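Local structure of 361aa long hypothetical D-aminopeptidase (Pyrococcus horikoshii, 2DRH) at residues 64-69 with 290-295; 78-83 with 278-283; 96-101 with 132-137. The protein probably acts as an aminopeptidase of the S58 (DmpA) family, removing residues from the N-terminal end of peptides. One frame throughout, in Å; residues are numbered along the deposited sequence.

Contact 1. Residues 64-69 with 290-295; sequences KEKVLA and IKHYEK
Lys66 NZ is gripped from several sides: it donates to His292 ND1 at 2.9 Å, forms a salt bridge with Glu93, gives a hydrogen bond to the carbonyl of Tyr63 and makes a cation-pi contact with the ring of that tyrosine. The ammonium group arrives at the edge of the imidazole, 17° out of its plane, carried there by a chain bent at its second and fourth torsions. His292 NE2 is bonded to Thr126, so both ring nitrogens have partners that fix the ring's rotation. Its CG lies anti to the backbone N (chi1 -173°), which turns the ring toward the lysine. Between the backbones, Lys66 and Ile290 are an antiparallel hydrogen-bonded pair: Ile290 N donates to Lys66 O at 2.6 Å and Lys66 N to Ile290 O at 2.7 Å. This joins the start of strand 65-73 to the end of strand 288-291 in the larger mixed sheet. A third backbone bond, His292 N to Lys64 O at 2.9 Å, carries the pairing into the type I turn of Lys291 to Glu294. Leu68 CD2 meets Ile290 CD1 at 3.6 Å, the two side chains crossing at about a right angle. At the other end, Lys64 CE lies 4.1 Å from Tyr293 CE2, with the two side chains alongside each other; Lys64 NZ forms a salt bridge with Asp121, whose other carboxylate oxygen is hydrogen-bonded to Tyr293 OH.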
ATOM      1  N   LYS A  64      -8.555 -23.938  11.365  1.00 21.69           N
ATOM      2  CA  LYS A  64     -10.002 -23.945  11.555  1.00 21.84           C
ATOM      3  C   LYS A  64     -10.421 -22.796  12.457  1.00 20.72           C
ATOM      4  O   LYS A  64     -11.538 -22.292  12.353  1.00 21.35           O
ATOM      5  CB  LYS A  64     -10.453 -25.293  12.136  1.00 24.27           C
ATOM      6  CG  LYS A  64     -10.198 -26.456  11.191  1.00 23.66           C
ATOM      7  CD  LYS A  64     -10.992 -26.296   9.900  1.00 28.20           C
ATOM      8  CE  LYS A  64     -10.572 -27.318   8.849  1.00 30.31           C
ATOM      9  NZ  LYS A  64     -10.626 -28.716   9.361  1.00 29.71           N
ATOM     10  N   GLU A  65      -9.524 -22.388  13.348  1.00 21.43           N
ATOM     11  CA  GLU A  65      -9.798 -21.265  14.233  1.00 22.37           C
ATOM     12  C   GLU A  65      -8.684 -20.252  14.052  1.00 21.02           C
ATOM     13  O   GLU A  65      -7.652 -20.298  14.726  1.00 19.44           O
ATOM     14  CB  GLU A  65      -9.903 -21.721  15.693  1.00 23.52           C
ATOM     15  CG  GLU A  65     -11.147 -22.552  15.936  1.00 28.18           C
ATOM     16  CD  GLU A  65     -11.485 -22.703  17.401  1.00 31.81           C
ATOM     17  OE1 GLU A  65     -10.659 -23.278  18.142  1.00 32.15           O
ATOM     18  OE2 GLU A  65     -12.583 -22.246  17.800  1.00 33.83           O
ATOM     19  N   LYS A  66      -8.918 -19.336  13.120  1.00 21.14           N
ATOM     20  CA  LYS A  66      -7.960 -18.291  12.764  1.00 22.19           C
ATOM     21  C   LYS A  66      -7.945 -17.111  13.738  1.00 23.38           C
ATOM     22  O   LYS A  66      -8.892 -16.902  14.508  1.00 24.18           O
ATOM     23  CB  LYS A  66      -8.294 -17.781  11.360  1.00 19.85           C
ATOM     24  CG  LYS A  66      -8.292 -18.848  10.274  1.00 16.82           C
ATOM     25  CD  LYS A  66      -9.310 -18.506   9.195  1.00 19.06           C
ATOM     26  CE  LYS A  66      -8.950 -19.076   7.836  1.00 17.67           C
ATOM     27  NZ  LYS A  66      -8.684 -20.543   7.833  1.00 17.89           N
ATOM     28  N   VAL A  67      -6.861 -16.344  13.718  1.00 23.26           N
ATOM     29  CA  VAL A  67      -6.771 -15.166  14.569  1.00 22.88           C
ATOM     30  C   VAL A  67      -6.635 -13.968  13.639  1.00 24.65           C
ATOM     31  O   VAL A  67      -6.065 -14.088  12.553  1.00 22.54           O
ATOM     32  CB  VAL A  67      -5.543 -15.206  15.527  1.00 23.83           C
ATOM     33  CG1 VAL A  67      -5.659 -16.396  16.485  1.00 22.76           C
ATOM     34  CG2 VAL A  67      -4.248 -15.286  14.732  1.00 21.62           C
ATOM     35  N   LEU A  68      -7.186 -12.825  14.043  1.00 23.65           N
ATOM     36  CA  LEU A  68      -7.081 -11.622  13.229  1.00 23.16           C
ATOM     37  C   LEU A  68      -5.628 -11.167  13.298  1.00 22.61           C
ATOM     38  O   LEU A  68      -4.989 -11.281  14.343  1.00 22.77           O
ATOM     39  CB  LEU A  68      -8.021 -10.540  13.758  1.00 23.32           C
ATOM     40  CG  LEU A  68      -9.513 -10.898  13.653  1.00 22.88           C
ATOM     41  CD1 LEU A  68     -10.366  -9.762  14.188  1.00 22.20           C
ATOM     42  CD2 LEU A  68      -9.866 -11.175  12.198  1.00 24.52           C
ATOM     43  N   ALA A  69      -5.094 -10.658  12.192  1.00 20.60           N
ATOM     44  CA  ALA A  69      -3.691 -10.252  12.191  1.00 18.34           C
ATOM     45  C   ALA A  69      -3.359  -9.116  11.236  1.00 19.10           C
ATOM     46  O   ALA A  69      -4.140  -8.795  10.344  1.00 17.90           O
ATOM     47  CB  ALA A  69      -2.821 -11.454  11.872  1.00 16.15           C
ATOM     48  N   ILE A 290     -11.513 -16.631  14.416  1.00 32.37           N
ATOM     49  CA  ILE A 290     -12.338 -16.698  13.218  1.00 31.17           C
ATOM     50  C   ILE A 290     -12.474 -18.145  12.760  1.00 30.84           C
ATOM     51  O   ILE A 290     -11.484 -18.788  12.420  1.00 30.74           O
ATOM     52  CB  ILE A 290     -11.699 -15.873  12.072  1.00 30.51           C
ATOM     53  CG1 ILE A 290     -11.141 -14.556  12.622  1.00 30.53           C
ATOM     54  CG2 ILE A 290     -12.719 -15.612  10.984  1.00 29.58           C
ATOM     55  CD1 ILE A 290     -12.164 -13.678  13.317  1.00 30.18           C
ATOM     56  N   LYS A 291     -13.702 -18.658  12.747  1.00 31.07           N
ATOM     57  CA  LYS A 291     -13.942 -20.035  12.326  1.00 30.03           C
ATOM     58  C   LYS A 291     -13.927 -20.148  10.805  1.00 28.57           C
ATOM     59  O   LYS A 291     -14.678 -19.466  10.115  1.00 27.92           O
ATOM     60  CB  LYS A 291     -15.286 -20.543  12.865  1.00 30.73           C
ATOM     61  CG  LYS A 291     -15.378 -20.597  14.385  1.00 33.34           C
ATOM     62  CD  LYS A 291     -16.640 -21.330  14.831  1.00 36.03           C
ATOM     63  CE  LYS A 291     -16.737 -21.391  16.350  1.00 37.39           C
ATOM     64  NZ  LYS A 291     -17.915 -22.180  16.793  1.00 38.79           N
ATOM     65  N   HIS A 292     -13.068 -21.027  10.302  1.00 28.16           N
ATOM     66  CA  HIS A 292     -12.904 -21.265   8.870  1.00 28.01           C
ATOM     67  C   HIS A 292     -14.218 -21.386   8.099  1.00 27.60           C
ATOM     68  O   HIS A 292     -14.368 -20.827   7.010  1.00 25.26           O
ATOM     69  CB  HIS A 292     -12.088 -22.544   8.658  1.00 26.29           C
ATOM     70  CG  HIS A 292     -11.718 -22.802   7.230  1.00 27.05           C
ATOM     71  ND1 HIS A 292     -10.764 -22.063   6.564  1.00 25.78           N
ATOM     72  CD2 HIS A 292     -12.179 -23.713   6.338  1.00 27.15           C
ATOM     73  CE1 HIS A 292     -10.653 -22.507   5.324  1.00 27.42           C
ATOM     74  NE2 HIS A 292     -11.500 -23.508   5.161  1.00 27.64           N
ATOM     75  N   TYR A 293     -15.170 -22.118   8.666  1.00 26.51           N
ATOM     76  CA  TYR A 293     -16.442 -22.341   7.996  1.00 26.62           C
ATOM     77  C   TYR A 293     -17.587 -21.409   8.376  1.00 25.96           C
ATOM     78  O   TYR A 293     -18.719 -21.654   8.002  1.00 26.74           O
ATOM     79  CB  TYR A 293     -16.867 -23.793   8.211  1.00 26.69           C
ATOM     80  CG  TYR A 293     -16.008 -24.806   7.479  1.00 26.81           C
ATOM     81  CD1 TYR A 293     -16.127 -24.982   6.095  1.00 25.33           C
ATOM     82  CD2 TYR A 293     -15.094 -25.604   8.171  1.00 26.82           C
ATOM     83  CE1 TYR A 293     -15.361 -25.931   5.421  1.00 24.67           C
ATOM     84  CE2 TYR A 293     -14.322 -26.559   7.505  1.00 26.99           C
ATOM     85  CZ  TYR A 293     -14.463 -26.718   6.132  1.00 26.82           C
ATOM     86  OH  TYR A 293     -13.720 -27.673   5.475  1.00 23.81           O
ATOM     87  N   GLU A 294     -17.300 -20.336   9.101  1.00 28.52           N
ATOM     88  CA  GLU A 294     -18.350 -19.404   9.509  1.00 30.90           C
ATOM     89  C   GLU A 294     -19.189 -18.885   8.330  1.00 32.91           C
ATOM     90  O   GLU A 294     -18.665 -18.601   7.246  1.00 33.04           O
ATOM     91  CB  GLU A 294     -17.731 -18.224  10.264  1.00 30.39           C
ATOM     92  CG  GLU A 294     -18.749 -17.288  10.908  1.00 32.84           C
ATOM     93  CD  GLU A 294     -19.586 -17.973  11.975  1.00 33.27           C
ATOM     94  OE1 GLU A 294     -19.002 -18.551  12.913  1.00 34.21           O
ATOM     95  OE2 GLU A 294     -20.830 -17.931  11.881  1.00 35.08           O
ATOM     96  N   LYS A 295     -20.495 -18.766   8.545  1.00 33.19           N
ATOM     97  CA  LYS A 295     -21.394 -18.273   7.506  1.00 34.55           C
ATOM     98  C   LYS A 295     -22.343 -17.199   8.022  1.00 34.07           C
ATOM     99  O   LYS A 295     -22.936 -16.459   7.239  1.00 34.02           O
ATOM    100  CB  LYS A 295     -22.228 -19.414   6.921  1.00 36.37           C
ATOM    101  CG  LYS A 295     -21.430 -20.528   6.269  1.00 39.36           C
ATOM    102  CD  LYS A 295     -22.300 -21.304   5.289  1.00 40.98           C
ATOM    103  CE  LYS A 295     -22.680 -20.425   4.099  1.00 43.73           C
ATOM    104  NZ  LYS A 295     -23.630 -21.074   3.141  1.00 45.86           N
TER

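Contact 2. Residues 78-83 with 278-283; sequences SKPVGL and GDIAVA
Ser78 and Gly278 bring the two backbones to 4.4 Å between their CA atoms, after which the loop swings off the strand until Leu83 CA and Val282 CA stand 8.9 Å apart, with no direct hydrogen bond between the segments. The closeness at the first end leaves no room for a side chain at Gly278, where a CB would collide with Ser78 CB. A water bridges the segments at this end, donating to Ser78 OG at 2.9 Å and to Gly278 O at 2.8 Å; the hydroxyl is also hydrogen-bonded to Glu135. Ile280 meets Ser78 and Pro80 through its end methyl. With CG1 beside the backbone N (chi1 -63°) and chi2 extended, its CD1 is thrust at the loop, where it lies 3.3 Å from Ser78 OG and 3.7 Å from Pro80 CG, the isoleucine and proline side chains crossing at about a right angle. Farther along, Leu83 CD2 approaches Val282 CG2 at 4.1 Å, while the other methyl of the leucine, CD1, faces Ile280 CG2 more loosely. Pro80 and Leu83 also press on Ile84 of the third subunit. The loop runs along the edge strand 132-136, to which Val81 is hydrogen-bonded through its backbone to Val133, and leads into helix 83-89. Ile280 and Val282 belong to strand 278-285, which has strands 240-246 and 65-73 beside it, and both pack on Leu134 of strand 132-136 in the other sheet.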
ATOM      1  N   SER A  78      13.613  -8.880   1.937  1.00 20.17           N
ATOM      2  CA  SER A  78      13.247 -10.056   2.696  1.00 17.72           C
ATOM      3  C   SER A  78      12.426 -10.972   1.800  1.00 16.47           C
ATOM      4  O   SER A  78      11.862 -10.525   0.807  1.00 16.97           O
ATOM      5  CB  SER A  78      12.417  -9.566   3.902  1.00 17.83           C
ATOM      6  OG  SER A  78      12.128 -10.582   4.833  1.00 20.91           O
ATOM      7  N   LYS A  79      12.365 -12.253   2.155  1.00 16.15           N
ATOM      8  CA  LYS A  79      11.615 -13.241   1.384  1.00 14.08           C
ATOM      9  C   LYS A  79      10.528 -13.925   2.230  1.00 14.91           C
ATOM     10  O   LYS A  79      10.545 -15.144   2.419  1.00 16.06           O
ATOM     11  CB  LYS A  79      12.571 -14.307   0.832  1.00 13.48           C
ATOM     12  CG  LYS A  79      13.534 -13.832  -0.274  1.00 16.66           C
ATOM     13  CD  LYS A  79      14.503 -12.721   0.177  1.00 14.73           C
ATOM     14  CE  LYS A  79      15.746 -12.661  -0.758  1.00 14.09           C
ATOM     15  NZ  LYS A  79      16.634 -11.491  -0.469  1.00 13.49           N
ATOM     16  N   PRO A  80       9.574 -13.148   2.760  1.00 15.45           N
ATOM     17  CA  PRO A  80       8.515 -13.765   3.573  1.00 16.22           C
ATOM     18  C   PRO A  80       7.475 -14.492   2.722  1.00 17.55           C
ATOM     19  O   PRO A  80       7.221 -14.127   1.576  1.00 18.23           O
ATOM     20  CB  PRO A  80       7.913 -12.577   4.319  1.00 12.94           C
ATOM     21  CG  PRO A  80       8.046 -11.467   3.296  1.00 16.07           C
ATOM     22  CD  PRO A  80       9.463 -11.677   2.768  1.00 13.45           C
ATOM     23  N   VAL A  81       6.881 -15.525   3.304  1.00 16.87           N
ATOM     24  CA  VAL A  81       5.863 -16.318   2.651  1.00 17.94           C
ATOM     25  C   VAL A  81       4.577 -16.186   3.474  1.00 18.50           C
ATOM     26  O   VAL A  81       4.594 -16.391   4.693  1.00 16.91           O
ATOM     27  CB  VAL A  81       6.282 -17.803   2.615  1.00 18.02           C
ATOM     28  CG1 VAL A  81       5.197 -18.644   1.957  1.00 15.93           C
ATOM     29  CG2 VAL A  81       7.610 -17.945   1.883  1.00 18.50           C
ATOM     30  N   GLY A  82       3.482 -15.820   2.815  1.00 16.98           N
ATOM     31  CA  GLY A  82       2.208 -15.699   3.504  1.00 18.18           C
ATOM     32  C   GLY A  82       1.638 -14.321   3.806  1.00 18.66           C
ATOM     33  O   GLY A  82       0.494 -14.228   4.245  1.00 18.32           O
ATOM     34  N   LEU A  83       2.389 -13.249   3.570  1.00 17.07           N
ATOM     35  CA  LEU A  83       1.865 -11.914   3.879  1.00 18.03           C
ATOM     36  C   LEU A  83       0.723 -11.385   3.009  1.00 17.29           C
ATOM     37  O   LEU A  83      -0.138 -10.646   3.500  1.00 17.37           O
ATOM     38  CB  LEU A  83       2.993 -10.876   3.871  1.00 18.66           C
ATOM     39  CG  LEU A  83       4.120 -11.035   4.889  1.00 18.90           C
ATOM     40  CD1 LEU A  83       5.137  -9.925   4.664  1.00 13.15           C
ATOM     41  CD2 LEU A  83       3.558 -10.992   6.310  1.00 16.97           C
ATOM     42  N   GLY A 278      16.239  -6.985   5.929  1.00 17.40           N
ATOM     43  CA  GLY A 278      14.849  -7.379   5.856  1.00 18.42           C
ATOM     44  C   GLY A 278      14.158  -7.164   7.196  1.00 18.58           C
ATOM     45  O   GLY A 278      14.190  -8.028   8.074  1.00 15.50           O
ATOM     46  N   ASP A 279      13.543  -5.998   7.348  1.00 18.64           N
ATOM     47  CA  ASP A 279      12.842  -5.651   8.575  1.00 20.46           C
ATOM     48  C   ASP A 279      11.332  -5.770   8.385  1.00 20.75           C
ATOM     49  O   ASP A 279      10.722  -5.032   7.602  1.00 22.38           O
ATOM     50  CB  ASP A 279      13.223  -4.237   8.992  1.00 19.06           C
ATOM     51  CG  ASP A 279      14.725  -4.068   9.165  1.00 18.44           C
ATOM     52  OD1 ASP A 279      15.464  -5.067   9.013  1.00 17.49           O
ATOM     53  OD2 ASP A 279      15.169  -2.936   9.459  1.00 18.39           O
ATOM     54  N   ILE A 280      10.737  -6.722   9.098  1.00 19.48           N
ATOM     55  CA  ILE A 280       9.306  -6.965   9.002  1.00 17.55           C
ATOM     56  C   ILE A 280       8.679  -7.290  10.360  1.00 17.73           C
ATOM     57  O   ILE A 280       9.265  -7.999  11.183  1.00 16.30           O
ATOM     58  CB  ILE A 280       9.022  -8.131   8.049  1.00 18.17           C
ATOM     59  CG1 ILE A 280       9.502  -7.771   6.639  1.00 19.93           C
ATOM     60  CG2 ILE A 280       7.534  -8.477   8.067  1.00 16.04           C
ATOM     61  CD1 ILE A 280       9.368  -8.901   5.666  1.00 16.31           C
ATOM     62  N   ALA A 281       7.480  -6.764  10.572  1.00 17.88           N
ATOM     63  CA  ALA A 281       6.737  -6.968  11.808  1.00 17.67           C
ATOM     64  C   ALA A 281       5.388  -7.605  11.518  1.00 18.34           C
ATOM     65  O   ALA A 281       4.695  -7.210  10.583  1.00 16.57           O
ATOM     66  CB  ALA A 281       6.531  -5.637  12.505  1.00 17.42           C
ATOM     67  N   VAL A 282       5.026  -8.600  12.315  1.00 18.87           N
ATOM     68  CA  VAL A 282       3.744  -9.269  12.163  1.00 18.84           C
ATOM     69  C   VAL A 282       3.015  -9.232  13.509  1.00 20.09           C
ATOM     70  O   VAL A 282       3.540  -9.685  14.521  1.00 19.17           O
ATOM     71  CB  VAL A 282       3.929 -10.730  11.707  1.00 20.25           C
ATOM     72  CG1 VAL A 282       2.591 -11.445  11.702  1.00 18.58           C
ATOM     73  CG2 VAL A 282       4.544 -10.766  10.301  1.00 20.00           C
ATOM     74  N   ALA A 283       1.809  -8.677  13.516  1.00 19.72           N
ATOM     75  CA  ALA A 283       1.031  -8.575  14.743  1.00 19.50           C
ATOM     76  C   ALA A 283      -0.293  -9.312  14.643  1.00 20.93           C
ATOM     77  O   ALA A 283      -0.942  -9.305  13.596  1.00 20.88           O
ATOM     78  CB  ALA A 283       0.782  -7.117  15.072  1.00 17.89           C
TER
HETATM   79  O   HOH W   1      14.368 -10.431   6.633  1.00 22.25           O

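Contact 3. Residues 96-101 with 132-137; sequences IILTNT and LVLECN
Thr101 OG1 donates to Glu135 OE1 at 2.8 Å, meeting the carboxylate oxygen on its anti side and 30° out of the carboxylate plane. Glu135 holds CG between its backbone N and carbonyl carbon (chi1 51°) and bends again at chi2, folding the carboxylate back beside Thr101. Its second oxygen, OE2, accepts from Lys79 N and is bonded to the Ser78 hydroxyl, so each carboxylate oxygen is satisfied. With a glutamine in place of Glu135, the negative charge would be lost and the amide's NH2 end would probably leave either Thr101 OG1 or Lys79 N without its acceptor. The backbones pair in parallel: Ile97 N donates to Leu132 O (3.1 Å), Leu134 N to Ile97 O (2.9 Å) and Thr99 N to Leu134 O (3.2 Å). Cys136 N reaches Thr99 O only weakly, and Thr101 N meets Cys136 O at 3.1 Å from well above the carbonyl plane. The Thr99 hydroxyl bonds to Gly51 O, and Asn100 ND2 to Thr50. On the face of Ile96, Leu98, Leu132 and Leu134, Leu98 CD2 touches Leu134 CB at 3.8 Å, the two side chains alongside each other, and Ile96 CG1 touches Leu132 CD2 at 3.9 Å. On the other face, Val133 and Thr99 rest on Ala107 of helix 104-118, which connects the two parallel neighbours, as expected of a beta-alpha-beta crossover.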
ATOM      1  N   ILE A  96       3.373 -19.783  13.019  1.00 22.97           N
ATOM      2  CA  ILE A  96       4.341 -18.895  12.390  1.00 22.52           C
ATOM      3  C   ILE A  96       5.726 -19.508  12.463  1.00 21.56           C
ATOM      4  O   ILE A  96       6.201 -19.853  13.535  1.00 20.88           O
ATOM      5  CB  ILE A  96       4.343 -17.532  13.085  1.00 23.12           C
ATOM      6  CG1 ILE A  96       2.902 -17.036  13.224  1.00 22.10           C
ATOM      7  CG2 ILE A  96       5.193 -16.539  12.285  1.00 22.95           C
ATOM      8  CD1 ILE A  96       2.760 -15.764  14.032  1.00 24.33           C
ATOM      9  N   ILE A  97       6.369 -19.626  11.310  1.00 20.63           N
ATOM     10  CA  ILE A  97       7.678 -20.246  11.220  1.00 19.96           C
ATOM     11  C   ILE A  97       8.767 -19.279  10.796  1.00 20.69           C
ATOM     12  O   ILE A  97       8.588 -18.467   9.881  1.00 19.24           O
ATOM     13  CB  ILE A  97       7.648 -21.433  10.213  1.00 20.91           C
ATOM     14  CG1 ILE A  97       6.541 -22.421  10.602  1.00 20.53           C
ATOM     15  CG2 ILE A  97       9.001 -22.137  10.183  1.00 18.82           C
ATOM     16  CD1 ILE A  97       6.793 -23.132  11.921  1.00 21.35           C
ATOM     17  N   LEU A  98       9.901 -19.382  11.476  1.00 20.07           N
ATOM     18  CA  LEU A  98      11.053 -18.551  11.191  1.00 19.59           C
ATOM     19  C   LEU A  98      12.218 -19.489  10.913  1.00 19.61           C
ATOM     20  O   LEU A  98      12.340 -20.537  11.550  1.00 18.57           O
ATOM     21  CB  LEU A  98      11.376 -17.659  12.394  1.00 17.54           C
ATOM     22  CG  LEU A  98      10.191 -16.886  12.992  1.00 17.30           C
ATOM     23  CD1 LEU A  98      10.689 -15.950  14.086  1.00 16.26           C
ATOM     24  CD2 LEU A  98       9.482 -16.103  11.912  1.00 15.50           C
ATOM     25  N   THR A  99      13.051 -19.121   9.946  1.00 17.73           N
ATOM     26  CA  THR A  99      14.222 -19.914   9.600  1.00 17.80           C
ATOM     27  C   THR A  99      15.174 -19.070   8.753  1.00 18.36           C
ATOM     28  O   THR A  99      15.025 -17.854   8.690  1.00 17.57           O
ATOM     29  CB  THR A  99      13.838 -21.197   8.845  1.00 17.86           C
ATOM     30  OG1 THR A  99      14.995 -22.031   8.731  1.00 19.52           O
ATOM     31  CG2 THR A  99      13.281 -20.879   7.453  1.00 17.73           C
ATOM     32  N   ASN A 100      16.163 -19.691   8.119  1.00 19.54           N
ATOM     33  CA  ASN A 100      17.092 -18.904   7.316  1.00 18.84           C
ATOM     34  C   ASN A 100      16.525 -18.639   5.925  1.00 17.87           C
ATOM     35  O   ASN A 100      15.650 -19.365   5.439  1.00 17.30           O
ATOM     36  CB  ASN A 100      18.468 -19.585   7.231  1.00 19.96           C
ATOM     37  CG  ASN A 100      18.455 -20.845   6.391  1.00 23.10           C
ATOM     38  OD1 ASN A 100      18.317 -20.792   5.167  1.00 22.83           O
ATOM     39  ND2 ASN A 100      18.599 -21.993   7.045  1.00 24.04           N
ATOM     40  N   THR A 101      17.033 -17.594   5.287  1.00 17.79           N
ATOM     41  CA  THR A 101      16.562 -17.195   3.966  1.00 17.75           C
ATOM     42  C   THR A 101      16.383 -18.311   2.945  1.00 18.81           C
ATOM     43  O   THR A 101      15.325 -18.416   2.323  1.00 19.70           O
ATOM     44  CB  THR A 101      17.491 -16.138   3.343  1.00 16.56           C
ATOM     45  OG1 THR A 101      17.761 -15.120   4.311  1.00 14.45           O
ATOM     46  CG2 THR A 101      16.823 -15.494   2.111  1.00 14.70           C
ATOM     47  N   LEU A 132       2.675 -19.367   6.722  1.00 21.24           N
ATOM     48  CA  LEU A 132       3.369 -18.136   7.068  1.00 19.60           C
ATOM     49  C   LEU A 132       4.790 -18.434   7.519  1.00 21.09           C
ATOM     50  O   LEU A 132       5.011 -19.046   8.568  1.00 19.25           O
ATOM     51  CB  LEU A 132       2.605 -17.408   8.170  1.00 20.78           C
ATOM     52  CG  LEU A 132       3.108 -16.057   8.679  1.00 20.47           C
ATOM     53  CD1 LEU A 132       3.255 -15.052   7.531  1.00 19.11           C
ATOM     54  CD2 LEU A 132       2.099 -15.549   9.709  1.00 19.82           C
ATOM     55  N   VAL A 133       5.747 -17.982   6.712  1.00 20.66           N
ATOM     56  CA  VAL A 133       7.163 -18.199   6.963  1.00 18.88           C
ATOM     57  C   VAL A 133       7.952 -16.915   6.744  1.00 19.16           C
ATOM     58  O   VAL A 133       7.779 -16.240   5.725  1.00 20.19           O
ATOM     59  CB  VAL A 133       7.718 -19.268   5.999  1.00 19.05           C
ATOM     60  CG1 VAL A 133       9.177 -19.563   6.315  1.00 18.89           C
ATOM     61  CG2 VAL A 133       6.874 -20.533   6.082  1.00 19.50           C
ATOM     62  N   LEU A 134       8.816 -16.582   7.699  1.00 19.64           N
ATOM     63  CA  LEU A 134       9.658 -15.392   7.606  1.00 21.21           C
ATOM     64  C   LEU A 134      11.112 -15.784   7.873  1.00 22.62           C
ATOM     65  O   LEU A 134      11.382 -16.877   8.372  1.00 22.05           O
ATOM     66  CB  LEU A 134       9.188 -14.315   8.584  1.00 18.95           C
ATOM     67  CG  LEU A 134       7.836 -13.706   8.191  1.00 20.53           C
ATOM     68  CD1 LEU A 134       6.724 -14.413   8.955  1.00 20.77           C
ATOM     69  CD2 LEU A 134       7.821 -12.215   8.492  1.00 19.24           C
ATOM     70  N   GLU A 135      12.051 -14.900   7.553  1.00 21.62           N
ATOM     71  CA  GLU A 135      13.441 -15.271   7.716  1.00 22.08           C
ATOM     72  C   GLU A 135      14.471 -14.172   7.857  1.00 22.37           C
ATOM     73  O   GLU A 135      14.181 -12.989   7.690  1.00 23.83           O
ATOM     74  CB  GLU A 135      13.853 -16.130   6.525  1.00 20.64           C
ATOM     75  CG  GLU A 135      13.503 -15.506   5.169  1.00 20.06           C
ATOM     76  CD  GLU A 135      14.125 -14.129   4.951  1.00 18.68           C
ATOM     77  OE1 GLU A 135      15.354 -13.987   5.109  1.00 18.53           O
ATOM     78  OE2 GLU A 135      13.379 -13.187   4.615  1.00 19.20           O
ATOM     79  N   CYS A 136      15.693 -14.618   8.139  1.00 23.40           N
ATOM     80  CA  CYS A 136      16.872 -13.768   8.259  1.00 22.31           C
ATOM     81  C   CYS A 136      18.049 -14.565   7.663  1.00 21.33           C
ATOM     82  O   CYS A 136      18.036 -15.796   7.662  1.00 19.40           O
ATOM     83  CB  CYS A 136      17.119 -13.398   9.722  1.00 22.22           C
ATOM     84  SG  CYS A 136      15.993 -12.093  10.322  1.00 21.69           S
ATOM     85  N   ASN A 137      19.051 -13.869   7.135  1.00 21.22           N
ATOM     86  CA  ASN A 137      20.200 -14.525   6.503  1.00 19.77           C
ATOM     87  C   ASN A 137      21.312 -14.813   7.524  1.00 19.12           C
ATOM     88  O   ASN A 137      21.899 -13.887   8.072  1.00 19.24           O
ATOM     89  CB  ASN A 137      20.736 -13.609   5.390  1.00 21.25           C
ATOM     90  CG  ASN A 137      21.752 -14.293   4.497  1.00 19.00           C
ATOM     91  OD1 ASN A 137      22.470 -15.191   4.922  1.00 21.60           O
ATOM     92  ND2 ASN A 137      21.823 -13.856   3.252  1.00 22.91           N
TER

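How the contacts relate
Contacts 2 and 3 are buried near the middle of the chain, their centres 8 Å apart, and both touch the third subunit; contact 1 lies at the periphery, its centre about 21 Å from that of contact 2 and 24 Å from that of contact 3. Contacts 1 and 2 both reach the larger mixed sheet, contact 2 through 278-283, and Ala69 CB touches Ala283 O at 3.3 Å. Contact 3 belongs to the four-strand sheet, and the 78-83 loop binds along its edge through Val81 N and Val133 O, 2.7 Å apart. Chemistry follows place: contact 1 joins antiparallel backbone pairing to a lysine-histidine bond and a small apolar patch, aliphatic groups and one water fill contact 2, and contact 3 joins parallel pairing to one buried carboxylate.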